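Long-range contacts in glycoside Hydrolase (Bacteroides uniformis, PDB 5T99), which probably cleaves beta-galactosidic bonds of agarose-derived oligosaccharides as a family 2 glycoside hydrolase of a human gut bacterium: residues Glu45-Asp50 and Trp117-Lys122; Ile219-Ile224 and Ala232-Asn237; Ile733-Glu738 and Gly786-Ile791. All coordinates share one frame; numbering follows the deposited sequence.

Interaction 1: residues Glu45-Asp50 and Trp117-Lys122; sequences EAISFD and WINGVK
E45 lays its CB over one face of the W117 indole, 3.6 Å from the centroid of the five-membered ring and 21° off the ring normal: a CH-pi contact. CG follows over the same ring, 3.8 Å from W117 CD1. With chi1 at 82°, CG sits between the backbone N and the carbonyl carbon, and a bend at chi2 then leads the carboxylate away from W117. W87, on strand 86-93, also meets the W117 ring, its plane turned by about 20°, and touches E45 as well. An alanine in place of W117 would probably leave E45 CB and CG without the flat surface they rest on and deprive W87 of its ring partner.

Farther along, I47 reaches over the tight type I' turn from I118 to V121 that joins strands 114-118 and 121-126. I47 CG1 lies 3.6 Å from N119 CA, and I47 CD1 approaches N119 O at 3.4 Å. The N119 side chain serves its own sheet and a nearby loop, OD1 accepting from V148 N and ND2 hydrogen-bonded to Y140 O and N147 OD1. Between the two patches water 1 donates a hydrogen bond to E45 O and accepts one from G120 N, each at 2.9 Å. The loop is thus held on the hairpin of this sugar-binding domain by aliphatic carbon on an aromatic face and on backbone, with a water bridging the polar backbone atoms.

Interaction 2: residues Ile219-Ile224 and Ala232-Asn237; sequences IRHSII and AILNDN
H221 and L234 stand side by side on one face of an antiparallel beta hairpin, strands 215-224 and 230-240, in a domain that is probably the immunoglobulin-like sandwich usual in family 2 enzymes. They form a hydrogen-bonded pair: H221 N donates to L234 O at 2.8 Å, and L234 N returns a bond to H221 O. The two side chains point the same way, their CB atoms 4.0 Å apart. H221 keeps CG beside its backbone N (chi1 -64°); with the ring's own rotation this brings its face over I219, whose CG2 lies 3.4 Å above the ring plane, offset toward the rim. H221 ND1 is hydrogen-bonded to T272 OG1 of strand 268-276, while water 3 lies in the ring plane at the edge by NE2. Water 3 is also hydrogen-bonded to D236 OD2 at 2.7 Å, an oxygen that shares a hydrogen bond with T248 OG1 as well. I219, I223, A232 and D236 share this face, which packs on strands 198-209 and 245-255.

The reverse face carries R220, S222, I233 and N235. R220 crosses I233 at an angle, its CG 3.7 Å from I233 CG2, and runs alongside N235. Their flat ends stand nearly at right angles, the guanidinium and amide planes 77° apart, so the two groups do not stack; a water ties them instead. Lying in the guanidinium plane, water 2 accepts from R220 NE at 2.8 Å and donates to N235 OD1 at 2.6 Å.

Interaction 3: residues Ile733-Glu738 and Gly786-Ile791; sequences ITVRIE and GMCMLI
E738 OE2 is gripped by two nitrogens of R736, the arginine whose CG lies 4.0 Å from M787 CG across the strand pair. R736 NE at 2.8 Å and R736 NH2 at 3.1 Å both reach E738 OE2 side-on, on its anti side, and that oxygen lies almost in the guanidinium plane; the salt bridge should fix how the arginine end is turned. M787 runs alongside R736, and M787 SD touches T734 CG2. On the same face, two residues on, the bend at chi2 (71°) folds M789 SD back to 3.6 Å from I733 O, and a second bend at chi3 sets M789 CE against T734 OG1.

On the other face V735 CB meets C788 SG at 3.6 Å, while V735 CG2 leans on L790 CB. F754 of strand 751-758 packs on V735, C788 and L790 alike. Backbone bonds join the strands in antiparallel register, the last from I737 N to G786 O at 2.9 Å. This is a central strand pair of a four-stranded antiparallel sheet, one face packed on a second sheet: a beta sandwich, consistent with an immunoglobulin-like C-terminal domain.

In the fold
The three contacts follow one another along the chain, each in a different beta-rich domain. Interaction 1 ties a loop to the edge hairpin of the sugar-binding domain; interaction 2 is a hairpin in the domain that follows; interaction 3 joins inner strands of a sheet near the C-terminus. Their centres lie about 42 Å (1 and 2), 47 Å (1 and 3) and 51 Å (2 and 3) apart, nearest atoms never closer than about 30 Å. Interactions 2 and 3 fall on opposite sides of the chain's centre. The barrel region, between interactions 2 and 3 in sequence, supplies most of the galacto-isofagomine pocket, largely from loops, with R161 from the sugar-binding domain; no contact includes a pocket residue.

Interaction 1: residues Glu45-Asp50 and Trp117-Lys122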
loop_
_atom_site.group_PDB
_atom_site.type_symbol
_atom_site.label_atom_id
_atom_site.label_comp_id
_atom_site.label_asym_id
_atom_site.label_seq_id
_atom_site.Cartn_x
_atom_site.Cartn_y
_atom_site.Cartn_z
ATOM N N GLU A 45 23.564 14.632 19.008
ATOM C CA GLU A 45 24.300 13.471 18.511
ATOM C C GLU A 45 25.370 12.956 19.468
ATOM O O GLU A 45 25.827 11.826 19.309
ATOM C CB GLU A 45 24.928 13.752 17.132
ATOM C CG GLU A 45 26.258 14.519 17.088
ATOM C CD GLU A 45 26.146 16.013 17.341
ATOM O OE1 GLU A 45 25.046 16.519 17.644
ATOM O OE2 GLU A 45 27.178 16.698 17.239
ATOM N N ALA A 46 25.779 13.775 20.438
ATOM C CA ALA A 46 26.932 13.452 21.299
ATOM C C ALA A 46 26.679 12.296 22.279
ATOM O O ALA A 46 25.583 12.165 22.828
ATOM C CB ALA A 46 27.391 14.697 22.057
ATOM N N ILE A 47 27.718 11.483 22.482
ATOM C CA ILE A 47 27.731 10.365 23.443
ATOM C C ILE A 47 27.169 10.810 24.788
ATOM O O ILE A 47 26.242 10.196 25.331
ATOM C CB ILE A 47 29.182 9.838 23.689
ATOM C CG1 ILE A 47 29.738 9.123 22.453
ATOM C CG2 ILE A 47 29.252 8.874 24.884
ATOM C CD1 ILE A 47 31.251 9.173 22.366
ATOM N N SER A 48 27.750 11.895 25.298
ATOM C CA SER A 48 27.455 12.415 26.632
ATOM C C SER A 48 26.199 13.278 26.753
ATOM O O SER A 48 25.846 13.652 27.860
ATOM C CB SER A 48 28.665 13.195 27.161
ATOM O OG SER A 48 29.786 12.335 27.272
ATOM N N PHE A 49 25.517 13.590 25.651
ATOM C CA PHE A 49 24.262 14.348 25.725
ATOM C C PHE A 49 23.267 13.662 26.679
ATOM O O PHE A 49 23.234 12.433 26.763
ATOM C CB PHE A 49 23.643 14.518 24.327
ATOM C CG PHE A 49 22.343 15.280 24.327
ATOM C CD1 PHE A 49 22.331 16.673 24.231
ATOM C CD2 PHE A 49 21.129 14.608 24.431
ATOM C CE1 PHE A 49 21.132 17.371 24.235
ATOM C CE2 PHE A 49 19.925 15.304 24.443
ATOM C CZ PHE A 49 19.925 16.684 24.348
ATOM N N ASP A 50 22.472 14.462 27.392
ATOM C CA ASP A 50 21.521 13.963 28.389
ATOM C C ASP A 50 20.116 13.939 27.783
ATOM O O ASP A 50 19.460 14.975 27.668
ATOM C CB ASP A 50 21.577 14.845 29.648
ATOM C CG ASP A 50 20.609 14.401 30.752
ATOM O OD1 ASP A 50 20.093 13.260 30.739
ATOM O OD2 ASP A 50 20.365 15.220 31.657
ATOM N N TRP A 117 24.482 9.291 13.341
ATOM C CA TRP A 117 25.748 9.269 14.085
ATOM C C TRP A 117 25.831 8.023 14.967
ATOM O O TRP A 117 24.827 7.592 15.524
ATOM C CB TRP A 117 25.874 10.495 15.002
ATOM C CG TRP A 117 25.946 11.826 14.308
ATOM C CD1 TRP A 117 27.078 12.516 13.965
ATOM C CD2 TRP A 117 24.843 12.639 13.898
ATOM N NE1 TRP A 117 26.745 13.704 13.359
ATOM C CE2 TRP A 117 25.378 13.808 13.314
ATOM C CE3 TRP A 117 23.451 12.495 13.970
ATOM C CZ2 TRP A 117 24.563 14.829 12.796
ATOM C CZ3 TRP A 117 22.642 13.512 13.465
ATOM C CH2 TRP A 117 23.200 14.661 12.884
ATOM N N ILE A 118 27.034 7.471 15.103
ATOM C CA ILE A 118 27.315 6.420 16.100
ATOM C C ILE A 118 28.468 6.909 16.997
ATOM O O ILE A 118 29.565 7.232 16.514
ATOM C CB ILE A 118 27.589 5.019 15.464
ATOM C CG1 ILE A 118 27.806 3.943 16.541
ATOM C CG2 ILE A 118 28.788 5.033 14.535
ATOM C CD1 ILE A 118 26.570 3.592 17.331
ATOM N N ASN A 119 28.192 6.992 18.299
ATOM C CA ASN A 119 29.151 7.517 19.278
ATOM C C ASN A 119 29.769 8.868 18.861
ATOM O O ASN A 119 30.982 9.084 18.996
ATOM C CB ASN A 119 30.224 6.461 19.563
ATOM C CG ASN A 119 29.639 5.196 20.154
ATOM O OD1 ASN A 119 28.674 5.254 20.914
ATOM N ND2 ASN A 119 30.217 4.041 19.809
ATOM N N GLY A 120 28.917 9.755 18.339
ATOM C CA GLY A 120 29.339 11.062 17.842
ATOM C C GLY A 120 29.872 11.145 16.413
ATOM O O GLY A 120 29.944 12.241 15.871
ATOM N N VAL A 121 30.251 10.029 15.788
ATOM C CA VAL A 121 30.799 10.081 14.433
ATOM C C VAL A 121 29.690 9.936 13.407
ATOM O O VAL A 121 28.942 8.965 13.437
ATOM C CB VAL A 121 31.845 8.984 14.176
ATOM C CG1 VAL A 121 32.480 9.168 12.801
ATOM C CG2 VAL A 121 32.910 8.995 15.264
ATOM N N LYS A 122 29.613 10.895 12.485
ATOM C CA LYS A 122 28.638 10.871 11.393
ATOM C C LYS A 122 28.951 9.705 10.471
ATOM O O LYS A 122 30.084 9.575 10.017
ATOM C CB LYS A 122 28.693 12.185 10.610
ATOM C CG LYS A 122 27.551 12.392 9.619
ATOM C CD LYS A 122 27.261 13.884 9.463
ATOM C CE LYS A 122 26.337 14.188 8.295
ATOM N NZ LYS A 122 26.934 13.846 6.968
HETATM O O HOH W 1 26.044 9.272 18.048
#

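Interaction 2: residues Ile219-Ile224 and Ala232-Asn237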
loop_
_atom_site.group_PDB
_atom_site.type_symbol
_atom_site.label_atom_id
_atom_site.label_comp_id
_atom_site.label_asym_id
_atom_site.label_seq_id
_atom_site.Cartn_x
_atom_site.Cartn_y
_atom_site.Cartn_z
ATOM N N ILE A 219 28.486 -22.497 -0.989
ATOM C CA ILE A 219 27.158 -21.925 -0.839
ATOM C C ILE A 219 26.157 -23.060 -0.926
ATOM O O ILE A 219 26.219 -23.843 -1.864
ATOM C CB ILE A 219 26.843 -20.914 -1.963
ATOM C CG1 ILE A 219 27.871 -19.775 -1.977
ATOM C CG2 ILE A 219 25.432 -20.344 -1.810
ATOM C CD1 ILE A 219 27.939 -19.035 -3.295
ATOM N N ARG A 220 25.245 -23.137 0.046
ATOM C CA ARG A 220 24.166 -24.112 0.032
ATOM C C ARG A 220 22.815 -23.419 0.043
ATOM O O ARG A 220 22.410 -22.843 1.060
ATOM C CB ARG A 220 24.260 -25.047 1.227
ATOM C CG ARG A 220 23.308 -26.224 1.134
ATOM C CD ARG A 220 23.238 -26.985 2.441
ATOM N NE ARG A 220 24.551 -27.510 2.815
ATOM C CZ ARG A 220 24.869 -27.974 4.025
ATOM N NH1 ARG A 220 23.973 -28.000 5.009
ATOM N NH2 ARG A 220 26.102 -28.418 4.249
ATOM N N HIS A 221 22.120 -23.516 -1.091
ATOM C CA HIS A 221 20.754 -23.011 -1.241
ATOM C C HIS A 221 19.734 -24.092 -0.915
ATOM O O HIS A 221 19.620 -25.062 -1.665
ATOM C CB HIS A 221 20.508 -22.556 -2.677
ATOM C CG HIS A 221 21.360 -21.410 -3.101
ATOM N ND1 HIS A 221 21.363 -20.203 -2.437
ATOM C CD2 HIS A 221 22.214 -21.273 -4.143
ATOM C CE1 HIS A 221 22.201 -19.378 -3.037
ATOM N NE2 HIS A 221 22.730 -20.002 -4.079
ATOM N N SER A 222 18.990 -23.908 0.175
ATOM C CA SER A 222 17.843 -24.759 0.506
ATOM C C SER A 222 16.523 -24.065 0.128
ATOM O O SER A 222 16.196 -22.990 0.662
ATOM C CB SER A 222 17.845 -25.111 1.994
ATOM O OG SER A 222 19.009 -25.838 2.326
ATOM N N ILE A 223 15.786 -24.687 -0.796
ATOM C CA ILE A 223 14.494 -24.192 -1.243
ATOM C C ILE A 223 13.424 -24.883 -0.434
ATOM O O ILE A 223 13.289 -26.101 -0.481
ATOM C CB ILE A 223 14.279 -24.407 -2.747
ATOM C CG1 ILE A 223 15.265 -23.512 -3.507
ATOM C CG2 ILE A 223 12.846 -24.058 -3.135
ATOM C CD1 ILE A 223 15.320 -23.752 -4.993
ATOM N N ILE A 224 12.658 -24.082 0.300
ATOM C CA ILE A 224 11.756 -24.586 1.328
ATOM C C ILE A 224 10.327 -24.255 0.917
ATOM O O ILE A 224 10.022 -23.119 0.524
ATOM C CB ILE A 224 12.091 -23.956 2.690
ATOM C CG1 ILE A 224 13.531 -24.309 3.105
ATOM C CG2 ILE A 224 11.085 -24.378 3.755
ATOM C CD1 ILE A 224 14.042 -23.458 4.255
ATOM N N ALA A 232 14.477 -28.970 -2.225
ATOM C CA ALA A 232 15.603 -28.985 -3.165
ATOM C C ALA A 232 16.775 -28.234 -2.566
ATOM O O ALA A 232 16.579 -27.289 -1.798
ATOM C CB ALA A 232 15.212 -28.369 -4.506
ATOM N N ILE A 233 17.983 -28.679 -2.911
ATOM C CA ILE A 233 19.219 -28.044 -2.466
ATOM C C ILE A 233 20.124 -27.822 -3.678
ATOM O O ILE A 233 20.360 -28.749 -4.465
ATOM C CB ILE A 233 19.934 -28.874 -1.376
ATOM C CG1 ILE A 233 19.181 -28.736 -0.050
ATOM C CG2 ILE A 233 21.397 -28.429 -1.218
ATOM C CD1 ILE A 233 19.735 -29.582 1.084
ATOM N N LEU A 234 20.600 -26.582 -3.832
ATOM C CA LEU A 234 21.488 -26.217 -4.926
ATOM C C LEU A 234 22.787 -25.763 -4.297
ATOM O O LEU A 234 22.788 -24.870 -3.444
ATOM C CB LEU A 234 20.901 -25.094 -5.778
ATOM C CG LEU A 234 21.833 -24.478 -6.846
ATOM C CD1 LEU A 234 22.364 -25.509 -7.841
ATOM C CD2 LEU A 234 21.108 -23.351 -7.575
ATOM N N ASN A 235 23.882 -26.387 -4.717
ATOM C CA ASN A 235 25.200 -26.014 -4.271
ATOM C C ASN A 235 25.883 -25.109 -5.299
ATOM O O ASN A 235 25.654 -25.214 -6.520
ATOM C CB ASN A 235 26.034 -27.261 -3.977
ATOM C CG ASN A 235 25.713 -27.857 -2.616
ATOM O OD1 ASN A 235 26.054 -27.281 -1.580
ATOM N ND2 ASN A 235 25.044 -29.002 -2.609
ATOM N N ASP A 236 26.709 -24.211 -4.786
ATOM C CA ASP A 236 27.477 -23.287 -5.609
ATOM C C ASP A 236 28.731 -22.938 -4.820
ATOM O O ASP A 236 28.910 -23.434 -3.707
ATOM C CB ASP A 236 26.619 -22.046 -5.931
ATOM C CG ASP A 236 27.144 -21.239 -7.105
ATOM O OD1 ASP A 236 28.084 -21.715 -7.791
ATOM O OD2 ASP A 236 26.619 -20.112 -7.334
ATOM N N ASN A 237 29.616 -22.140 -5.402
ATOM C CA ASN A 237 30.743 -21.601 -4.672
ATOM C C ASN A 237 31.275 -20.350 -5.335
ATOM O O ASN A 237 30.974 -20.071 -6.500
ATOM C CB ASN A 237 31.861 -22.642 -4.556
ATOM C CG ASN A 237 32.301 -23.175 -5.903
ATOM O OD1 ASN A 237 33.029 -22.516 -6.639
ATOM N ND2 ASN A 237 31.830 -24.363 -6.244
HETATM O O HOH W 2 26.618 -27.606 0.969
HETATM O O HOH W 3 24.471 -18.768 -6.431
#

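Interaction 3: residues Ile733-Glu738 and Gly786-Ile791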
loop_
_atom_site.group_PDB
_atom_site.type_symbol
_atom_site.label_atom_id
_atom_site.label_comp_id
_atom_site.label_asym_id
_atom_site.label_seq_id
_atom_site.Cartn_x
_atom_site.Cartn_y
_atom_site.Cartn_z
ATOM N N ILE A 733 -12.816 -2.130 14.870
ATOM C CA ILE A 733 -14.194 -2.262 15.345
ATOM C C ILE A 733 -15.069 -1.174 14.733
ATOM O O ILE A 733 -14.966 -0.008 15.100
ATOM C CB ILE A 733 -14.247 -2.240 16.895
ATOM C CG1 ILE A 733 -13.418 -3.399 17.467
ATOM C CG2 ILE A 733 -15.687 -2.328 17.389
ATOM C CD1 ILE A 733 -12.994 -3.220 18.915
ATOM N N THR A 734 -15.907 -1.564 13.775
ATOM C CA THR A 734 -16.892 -0.662 13.195
ATOM C C THR A 734 -17.878 -0.227 14.274
ATOM O O THR A 734 -18.316 -1.049 15.084
ATOM C CB THR A 734 -17.687 -1.329 12.047
ATOM O OG1 THR A 734 -16.786 -1.752 11.016
ATOM C CG2 THR A 734 -18.718 -0.355 11.450
ATOM N N VAL A 735 -18.224 1.059 14.268
ATOM C CA VAL A 735 -19.116 1.647 15.255
ATOM C C VAL A 735 -20.316 2.207 14.518
ATOM O O VAL A 735 -20.172 3.129 13.733
ATOM C CB VAL A 735 -18.427 2.778 16.049
ATOM C CG1 VAL A 735 -19.374 3.331 17.121
ATOM C CG2 VAL A 735 -17.112 2.290 16.664
ATOM N N ARG A 736 -21.491 1.637 14.783
ATOM C CA ARG A 736 -22.740 2.014 14.121
ATOM C C ARG A 736 -23.640 2.787 15.081
ATOM O O ARG A 736 -23.713 2.449 16.265
ATOM C CB ARG A 736 -23.475 0.762 13.638
ATOM C CG ARG A 736 -22.834 0.097 12.432
ATOM C CD ARG A 736 -23.388 -1.300 12.232
ATOM N NE ARG A 736 -24.842 -1.330 12.061
ATOM C CZ ARG A 736 -25.495 -1.066 10.924
ATOM N NH1 ARG A 736 -24.841 -0.713 9.817
ATOM N NH2 ARG A 736 -26.829 -1.151 10.895
ATOM N N ILE A 737 -24.310 3.818 14.565
ATOM C CA ILE A 737 -25.345 4.523 15.311
ATOM C C ILE A 737 -26.668 4.010 14.765
ATOM O O ILE A 737 -27.009 4.267 13.604
ATOM C CB ILE A 737 -25.251 6.063 15.170
ATOM C CG1 ILE A 737 -23.856 6.580 15.550
ATOM C CG2 ILE A 737 -26.302 6.749 16.032
ATOM C CD1 ILE A 737 -23.417 6.270 16.974
ATOM N N GLU A 738 -27.396 3.272 15.606
ATOM C CA GLU A 738 -28.656 2.629 15.208
ATOM C C GLU A 738 -29.882 3.228 15.917
ATOM O O GLU A 738 -29.782 3.773 17.021
ATOM C CB GLU A 738 -28.582 1.117 15.470
ATOM C CG GLU A 738 -27.782 0.354 14.423
ATOM C CD GLU A 738 -27.520 -1.111 14.777
ATOM O OE1 GLU A 738 -27.953 -1.585 15.855
ATOM O OE2 GLU A 738 -26.867 -1.798 13.955
ATOM N N GLY A 786 -23.471 7.866 9.840
ATOM C CA GLY A 786 -23.907 6.714 10.620
ATOM C C GLY A 786 -22.822 5.929 11.341
ATOM O O GLY A 786 -23.138 5.139 12.242
ATOM N N MET A 787 -21.556 6.134 10.974
ATOM C CA MET A 787 -20.497 5.239 11.422
ATOM C C MET A 787 -19.202 5.937 11.773
ATOM O O MET A 787 -18.903 7.042 11.309
ATOM C CB MET A 787 -20.207 4.172 10.356
ATOM C CG MET A 787 -21.221 3.033 10.310
ATOM S SD MET A 787 -20.828 1.729 9.117
ATOM C CE MET A 787 -21.516 2.399 7.602
ATOM N N CYS A 788 -18.440 5.261 12.617
ATOM C CA CYS A 788 -17.059 5.603 12.858
ATOM C C CYS A 788 -16.311 4.291 13.163
ATOM O O CYS A 788 -16.878 3.202 13.007
ATOM C CB CYS A 788 -16.947 6.678 13.950
ATOM S SG CYS A 788 -17.445 6.201 15.611
ATOM N N MET A 789 -15.042 4.382 13.541
ATOM C CA MET A 789 -14.180 3.204 13.568
ATOM C C MET A 789 -13.209 3.316 14.717
ATOM O O MET A 789 -12.447 4.277 14.784
ATOM C CB MET A 789 -13.417 3.096 12.243
ATOM C CG MET A 789 -12.449 1.918 12.131
ATOM S SD MET A 789 -13.261 0.318 11.999
ATOM C CE MET A 789 -14.087 0.501 10.412
ATOM N N LEU A 790 -13.245 2.319 15.598
ATOM C CA LEU A 790 -12.346 2.233 16.735
ATOM C C LEU A 790 -11.255 1.228 16.399
ATOM O O LEU A 790 -11.543 0.158 15.870
ATOM C CB LEU A 790 -13.118 1.760 17.980
ATOM C CG LEU A 790 -12.271 1.468 19.224
ATOM C CD1 LEU A 790 -11.647 2.750 19.740
ATOM C CD2 LEU A 790 -13.091 0.799 20.311
ATOM N N ILE A 791 -10.012 1.554 16.742
ATOM C CA ILE A 791 -8.892 0.650 16.497
ATOM C C ILE A 791 -8.223 0.318 17.823
ATOM O O ILE A 791 -7.734 1.200 18.508
ATOM C CB ILE A 791 -7.873 1.251 15.488
ATOM C CG1 ILE A 791 -8.584 1.652 14.185
ATOM C CG2 ILE A 791 -6.777 0.237 15.169
ATOM C CD1 ILE A 791 -7.755 2.503 13.245
#